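Local coordinates for mandelate racemase/muconate lactonizing enzyme, C-terminal domain protein (Paracoccus denitrificans, PDB 4DWD) that binds magnesium and, as a member of the enolase superfamily, probably has hydro-lyase activity, at residues Ala101-Lys106 and Gln112-Leu117; Ala308-Leu313 and Phe347-Ala352. One frame throughout, in Å; residues are numbered along the deposited sequence.

Contact 1 (Ala101-Lys106 and Gln112-Leu117); sequences ALWDLK and QPIYKL
W103, I114 and L117 carry this buried contact. W103 lies in the C-terminal half of helix 90-110, and the other two lie on the short helix 114-117. The chain leaves the long helix, turns, and starts the short one with P113 at the N-cap. This helix-turn-helix passage belongs to the N-terminal domain of the enolase-superfamily fold. No hydrogen bond crosses between the segments, so the fit is apolar. I114 points toward the long helix. Its chi1 of -73° sets CG1 anti to the carbonyl carbon, and from there I114 CD1 reaches the backbone, 3.7 Å from W103 O and 4.0 Å from D104 N. I114 CD1 is also 3.9 Å from W103 CB. The other branch approaches the six-membered ring obliquely, with I114 CG2 4.0 Å from W103 CE3. Cutting I114 back to an alanine removes CG2, CG1 and CD1, which would probably open a gap against W103 CB, CE3 and O. L117 meets the same ring differently. L117 CB lies in the ring plane, at the edge, 3.8 Å from W103 CZ3. L117 CD1 rests on the aliphatic part of K106, 4.1 Å from both K106 CG and K106 CE. K106 is fully extended, with CG anti to its backbone N (chi1 175°), which lays its CD over one face of the indole. W103 NE1 bonds to T279 OG1, which helps fix the ring's rotation. K106 NZ reaches L117 O of the second subunit, and the reciprocal bond forms too, so the contact borders the subunit interface. Around it, helix 277-291 packs on W103 and I114 through I278, strand 24-32 backs helix 90-110 through I30, and helix 304-314 lies against P113, I114 and Y115.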
loop_
_atom_site.group_PDB
_atom_site.type_symbol
_atom_site.label_atom_id
_atom_site.label_comp_id
_atom_site.label_asym_id
_atom_site.label_seq_id
_atom_site.Cartn_x
_atom_site.Cartn_y
_atom_site.Cartn_z
ATOM N N ALA B 101 27.086 31.540 10.889
ATOM C CA ALA B 101 28.235 32.333 11.321
ATOM C C ALA B 101 29.560 31.730 10.831
ATOM O O ALA B 101 30.460 32.480 10.418
ATOM C CB ALA B 101 28.229 32.496 12.830
ATOM N N LEU B 102 29.683 30.403 10.874
ATOM C CA LEU B 102 30.905 29.741 10.418
ATOM C C LEU B 102 31.080 29.850 8.915
ATOM O O LEU B 102 32.199 29.992 8.437
ATOM C CB LEU B 102 30.989 28.285 10.898
ATOM C CG LEU B 102 31.174 28.154 12.421
ATOM C CD1 LEU B 102 31.142 26.695 12.864
ATOM C CD2 LEU B 102 32.456 28.838 12.910
ATOM N N TRP B 103 29.974 29.809 8.174
ATOM C CA TRP B 103 30.022 30.062 6.727
ATOM C C TRP B 103 30.437 31.473 6.391
ATOM O O TRP B 103 31.172 31.706 5.424
ATOM C CB TRP B 103 28.665 29.754 6.094
ATOM C CG TRP B 103 28.585 28.349 5.564
ATOM C CD1 TRP B 103 27.918 27.268 6.125
ATOM C CD2 TRP B 103 29.187 27.837 4.330
ATOM N NE1 TRP B 103 28.066 26.145 5.345
ATOM C CE2 TRP B 103 28.822 26.416 4.254
ATOM C CE3 TRP B 103 29.982 28.383 3.336
ATOM C CZ2 TRP B 103 29.232 25.602 3.199
ATOM C CZ3 TRP B 103 30.404 27.547 2.287
ATOM C CH2 TRP B 103 30.027 26.197 2.219
ATOM N N ASP B 104 29.954 32.438 7.171
ATOM C CA ASP B 104 30.361 33.841 6.985
ATOM C C ASP B 104 31.883 33.962 7.219
ATOM O O ASP B 104 32.617 34.536 6.389
ATOM C CB ASP B 104 29.554 34.730 7.944
ATOM C CG ASP B 104 29.657 36.218 7.626
ATOM O OD1 ASP B 104 29.923 36.601 6.463
ATOM O OD2 ASP B 104 29.436 37.012 8.568
ATOM N N LEU B 105 32.365 33.372 8.313
ATOM C CA LEU B 105 33.808 33.354 8.588
ATOM C C LEU B 105 34.606 32.659 7.492
ATOM O O LEU B 105 35.665 33.149 7.080
ATOM C CB LEU B 105 34.135 32.713 9.942
ATOM C CG LEU B 105 34.062 33.583 11.185
ATOM C CD1 LEU B 105 34.217 32.728 12.426
ATOM C CD2 LEU B 105 35.105 34.697 11.132
ATOM N N LYS B 106 34.098 31.516 7.032
ATOM C CA LYS B 106 34.744 30.768 5.963
ATOM C C LYS B 106 34.882 31.597 4.679
ATOM O O LYS B 106 35.946 31.610 4.050
ATOM C CB LYS B 106 33.969 29.467 5.717
ATOM C CG LYS B 106 34.481 28.669 4.533
ATOM C CD LYS B 106 33.690 27.389 4.380
ATOM C CE LYS B 106 34.052 26.710 3.074
ATOM N NZ LYS B 106 33.330 25.410 2.930
ATOM N N GLN B 112 35.801 34.735 -0.628
ATOM C CA GLN B 112 34.755 34.430 -1.607
ATOM C C GLN B 112 33.381 34.630 -1.000
ATOM O O GLN B 112 33.168 34.302 0.178
ATOM C CB GLN B 112 34.856 32.976 -2.081
ATOM C CG GLN B 112 36.118 32.644 -2.872
ATOM C CD GLN B 112 36.182 33.365 -4.208
ATOM O OE1 GLN B 112 35.150 33.708 -4.795
ATOM N NE2 GLN B 112 37.394 33.580 -4.709
ATOM N N PRO B 113 32.430 35.149 -1.799
ATOM C CA PRO B 113 31.042 35.113 -1.344
ATOM C C PRO B 113 30.586 33.663 -1.174
ATOM O O PRO B 113 31.052 32.775 -1.886
ATOM C CB PRO B 113 30.271 35.762 -2.496
ATOM C CG PRO B 113 31.141 35.612 -3.693
ATOM C CD PRO B 113 32.558 35.633 -3.185
ATOM N N ILE B 114 29.665 33.435 -0.248
ATOM C CA ILE B 114 29.205 32.081 0.030
ATOM C C ILE B 114 28.694 31.361 -1.227
ATOM O O ILE B 114 29.027 30.201 -1.430
ATOM C CB ILE B 114 28.197 32.075 1.195
ATOM C CG1 ILE B 114 28.970 32.329 2.496
ATOM C CG2 ILE B 114 27.436 30.755 1.277
ATOM C CD1 ILE B 114 28.090 32.782 3.646
ATOM N N TYR B 115 27.946 32.039 -2.106
ATOM C CA TYR B 115 27.421 31.344 -3.289
ATOM C C TYR B 115 28.517 30.805 -4.216
ATOM O O TYR B 115 28.308 29.796 -4.891
ATOM C CB TYR B 115 26.431 32.210 -4.074
ATOM C CG TYR B 115 27.017 33.425 -4.774
ATOM C CD1 TYR B 115 27.606 33.314 -6.043
ATOM C CD2 TYR B 115 26.944 34.688 -4.193
ATOM C CE1 TYR B 115 28.128 34.428 -6.694
ATOM C CE2 TYR B 115 27.454 35.809 -4.837
ATOM C CZ TYR B 115 28.046 35.672 -6.078
ATOM O OH TYR B 115 28.552 36.792 -6.698
ATOM N N LYS B 116 29.667 31.473 -4.244
ATOM C CA LYS B 116 30.796 30.979 -5.032
ATOM C C LYS B 116 31.301 29.687 -4.418
ATOM O O LYS B 116 31.513 28.701 -5.128
ATOM C CB LYS B 116 31.907 32.031 -5.138
ATOM C CG LYS B 116 31.597 33.124 -6.150
ATOM C CD LYS B 116 31.870 32.628 -7.558
ATOM C CE LYS B 116 31.468 33.652 -8.604
ATOM N NZ LYS B 116 31.761 33.154 -9.976
ATOM N N LEU B 117 31.431 29.675 -3.091
ATOM C CA LEU B 117 31.850 28.461 -2.368
ATOM C C LEU B 117 30.869 27.298 -2.519
ATOM O O LEU B 117 31.275 26.139 -2.500
ATOM C CB LEU B 117 32.114 28.768 -0.893
ATOM C CG LEU B 117 33.267 29.763 -0.665
ATOM C CD1 LEU B 117 33.398 30.075 0.813
ATOM C CD2 LEU B 117 34.613 29.288 -1.221
#

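Contact 2 (Ala308-Leu313 and Phe347-Ala352); sequences ANIHVL and FALGDA
L349 reaches from the chain just after strand 346-348 onto helix 304-314, where it meets I310 and H311. Aliphatic contact comes first. I310 and L349 both point toward each other's segment, and the two side chains lie alongside each other, pointing opposite ways. I310 CD1 and L349 CD1 are 3.8 Å apart. The first torsion of I310 (chi1 66°) places CG1 between the backbone N and the carbonyl carbon, and this brings I310 CG1 to 4.1 Å from L349 CD1. The other methyl, L349 CD2, sits 3.8 Å from I310 O, so the leucine touches helix backbone as well as side chain. L349 has CG anti to its backbone N (chi1 180°), which sets CG against helix 304-314; the two methyls then divide, CD1 to H311 and I310 CD1, CD2 to I310 O. The barrel domain of the enolase superfamily is a modified TIM barrel. Helix 304-314 leads into its strand 323-325, and V323 of that strand touches I310. Strand 346-348 runs antiparallel to strand 125-132, and a backbone hydrogen bond between L349 and T124 prolongs this pairing. The second kind of interaction is CH-pi. L349 CD1 stands over one face of the H311 imidazole, 3.9 Å from the ring centroid and 17° off its normal. The methyl is shifted toward the rim, and the ring atom closest to L349 CD1 is H311 NE2, at 3.7 Å. One methyl therefore serves both the isoleucine and the histidine. Polar bonds hold the ring rather than joining the two segments. H311 NE2 donates to L355 O, which helps keep the ring turned with a face to the leucine.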
loop_
_atom_site.group_PDB
_atom_site.type_symbol
_atom_site.label_atom_id
_atom_site.label_comp_id
_atom_site.label_asym_id
_atom_site.label_seq_id
_atom_site.Cartn_x
_atom_site.Cartn_y
_atom_site.Cartn_z
ATOM N N ALA B 308 21.669 34.647 4.307
ATOM C CA ALA B 308 21.910 33.209 4.189
ATOM C C ALA B 308 20.965 32.566 3.180
ATOM O O ALA B 308 21.384 31.792 2.317
ATOM C CB ALA B 308 21.779 32.541 5.548
ATOM N N ASN B 309 19.691 32.921 3.291
ATOM C CA ASN B 309 18.646 32.413 2.404
ATOM C C ASN B 309 18.940 32.709 0.935
ATOM O O ASN B 309 18.861 31.804 0.097
ATOM C CB ASN B 309 17.288 32.994 2.830
ATOM C CG ASN B 309 16.096 32.277 2.204
ATOM O OD1 ASN B 309 16.042 31.052 2.158
ATOM N ND2 ASN B 309 15.111 33.053 1.749
ATOM N N ILE B 310 19.289 33.959 0.616
ATOM C CA ILE B 310 19.557 34.284 -0.798
ATOM C C ILE B 310 20.859 33.669 -1.353
ATOM O O ILE B 310 20.916 33.315 -2.526
ATOM C CB ILE B 310 19.416 35.791 -1.137
ATOM C CG1 ILE B 310 20.490 36.628 -0.426
ATOM C CG2 ILE B 310 17.985 36.271 -0.849
ATOM C CD1 ILE B 310 20.521 38.076 -0.880
ATOM N N HIS B 311 21.892 33.493 -0.529
ATOM C CA HIS B 311 23.055 32.737 -1.019
ATOM C C HIS B 311 22.646 31.338 -1.424
ATOM O O HIS B 311 23.020 30.860 -2.497
ATOM C CB HIS B 311 24.181 32.695 0.006
ATOM C CG HIS B 311 25.024 33.951 0.033
ATOM N ND1 HIS B 311 26.091 34.123 -0.779
ATOM C CD2 HIS B 311 24.922 35.108 0.805
ATOM C CE1 HIS B 311 26.649 35.329 -0.536
ATOM N NE2 HIS B 311 25.932 35.932 0.434
ATOM N N VAL B 312 21.888 30.658 -0.572
ATOM C CA VAL B 312 21.431 29.307 -0.910
ATOM C C VAL B 312 20.510 29.314 -2.127
ATOM O O VAL B 312 20.681 28.520 -3.034
ATOM C CB VAL B 312 20.754 28.618 0.297
ATOM C CG1 VAL B 312 19.966 27.377 -0.120
ATOM C CG2 VAL B 312 21.794 28.263 1.354
ATOM N N LEU B 313 19.543 30.224 -2.162
ATOM C CA LEU B 313 18.603 30.228 -3.299
ATOM C C LEU B 313 19.227 30.601 -4.645
ATOM O O LEU B 313 18.732 30.186 -5.695
ATOM C CB LEU B 313 17.367 31.076 -2.990
ATOM C CG LEU B 313 16.463 30.374 -1.961
ATOM C CD1 LEU B 313 15.383 31.315 -1.455
ATOM C CD2 LEU B 313 15.843 29.103 -2.538
ATOM N N PHE B 347 15.927 41.079 -5.343
ATOM C CA PHE B 347 17.054 41.237 -4.416
ATOM C C PHE B 347 18.341 41.102 -5.209
ATOM O O PHE B 347 18.529 40.117 -5.930
ATOM C CB PHE B 347 17.013 40.161 -3.332
ATOM C CG PHE B 347 15.811 40.252 -2.439
ATOM C CD1 PHE B 347 15.621 41.364 -1.626
ATOM C CD2 PHE B 347 14.876 39.218 -2.396
ATOM C CE1 PHE B 347 14.507 41.462 -0.802
ATOM C CE2 PHE B 347 13.767 39.299 -1.559
ATOM C CZ PHE B 347 13.580 40.425 -0.760
ATOM N N ALA B 348 19.217 42.093 -5.083
ATOM C CA ALA B 348 20.523 42.049 -5.743
ATOM C C ALA B 348 21.564 41.442 -4.815
ATOM O O ALA B 348 21.919 42.036 -3.790
ATOM C CB ALA B 348 20.946 43.449 -6.186
ATOM N N LEU B 349 22.048 40.259 -5.181
ATOM C CA LEU B 349 23.087 39.579 -4.411
ATOM C C LEU B 349 24.470 40.027 -4.885
ATOM O O LEU B 349 24.830 39.827 -6.040
ATOM C CB LEU B 349 22.927 38.059 -4.557
ATOM C CG LEU B 349 23.909 37.124 -3.847
ATOM C CD1 LEU B 349 23.976 37.420 -2.360
ATOM C CD2 LEU B 349 23.452 35.700 -4.088
ATOM N N GLY B 350 25.222 40.649 -3.982
ATOM C CA GLY B 350 26.555 41.168 -4.291
ATOM C C GLY B 350 27.651 40.139 -4.087
ATOM O O GLY B 350 27.385 39.011 -3.666
ATOM N N ASP B 351 28.892 40.533 -4.366
ATOM C CA ASP B 351 30.013 39.585 -4.357
ATOM C C ASP B 351 31.000 39.731 -3.181
ATOM O O ASP B 351 32.117 39.203 -3.235
ATOM C CB ASP B 351 30.751 39.601 -5.714
ATOM C CG ASP B 351 31.448 40.933 -6.007
ATOM O OD1 ASP B 351 31.390 41.864 -5.178
ATOM O OD2 ASP B 351 32.075 41.042 -7.083
ATOM N N ALA B 352 30.592 40.422 -2.117
ATOM C CA ALA B 352 31.433 40.549 -0.918
ATOM C C ALA B 352 31.696 39.177 -0.298
ATOM O O ALA B 352 30.825 38.295 -0.344
ATOM C CB ALA B 352 30.790 41.476 0.104
#

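In the fold
Both contacts are buried and similar in area, and no hydrogen bond crosses between the two segments of either. Contact 1 joins two helices of the N-terminal domain and borders a second subunit. Contact 2 joins a helix to an extended segment of the barrel domain, and no other chain touches it. In contact 1 aliphatic groups of the short helix meet an indole at an edge and obliquely. In contact 2 a single leucine bridges an isoleucine and an imidazole. The contacts adjoin, with centres about 11 Å apart. Helix 114-117 lies between them: Y115 N makes a probable hydrogen bond of 3.1 Å to H311 ND1, and I114 and P113 also pack on that histidine.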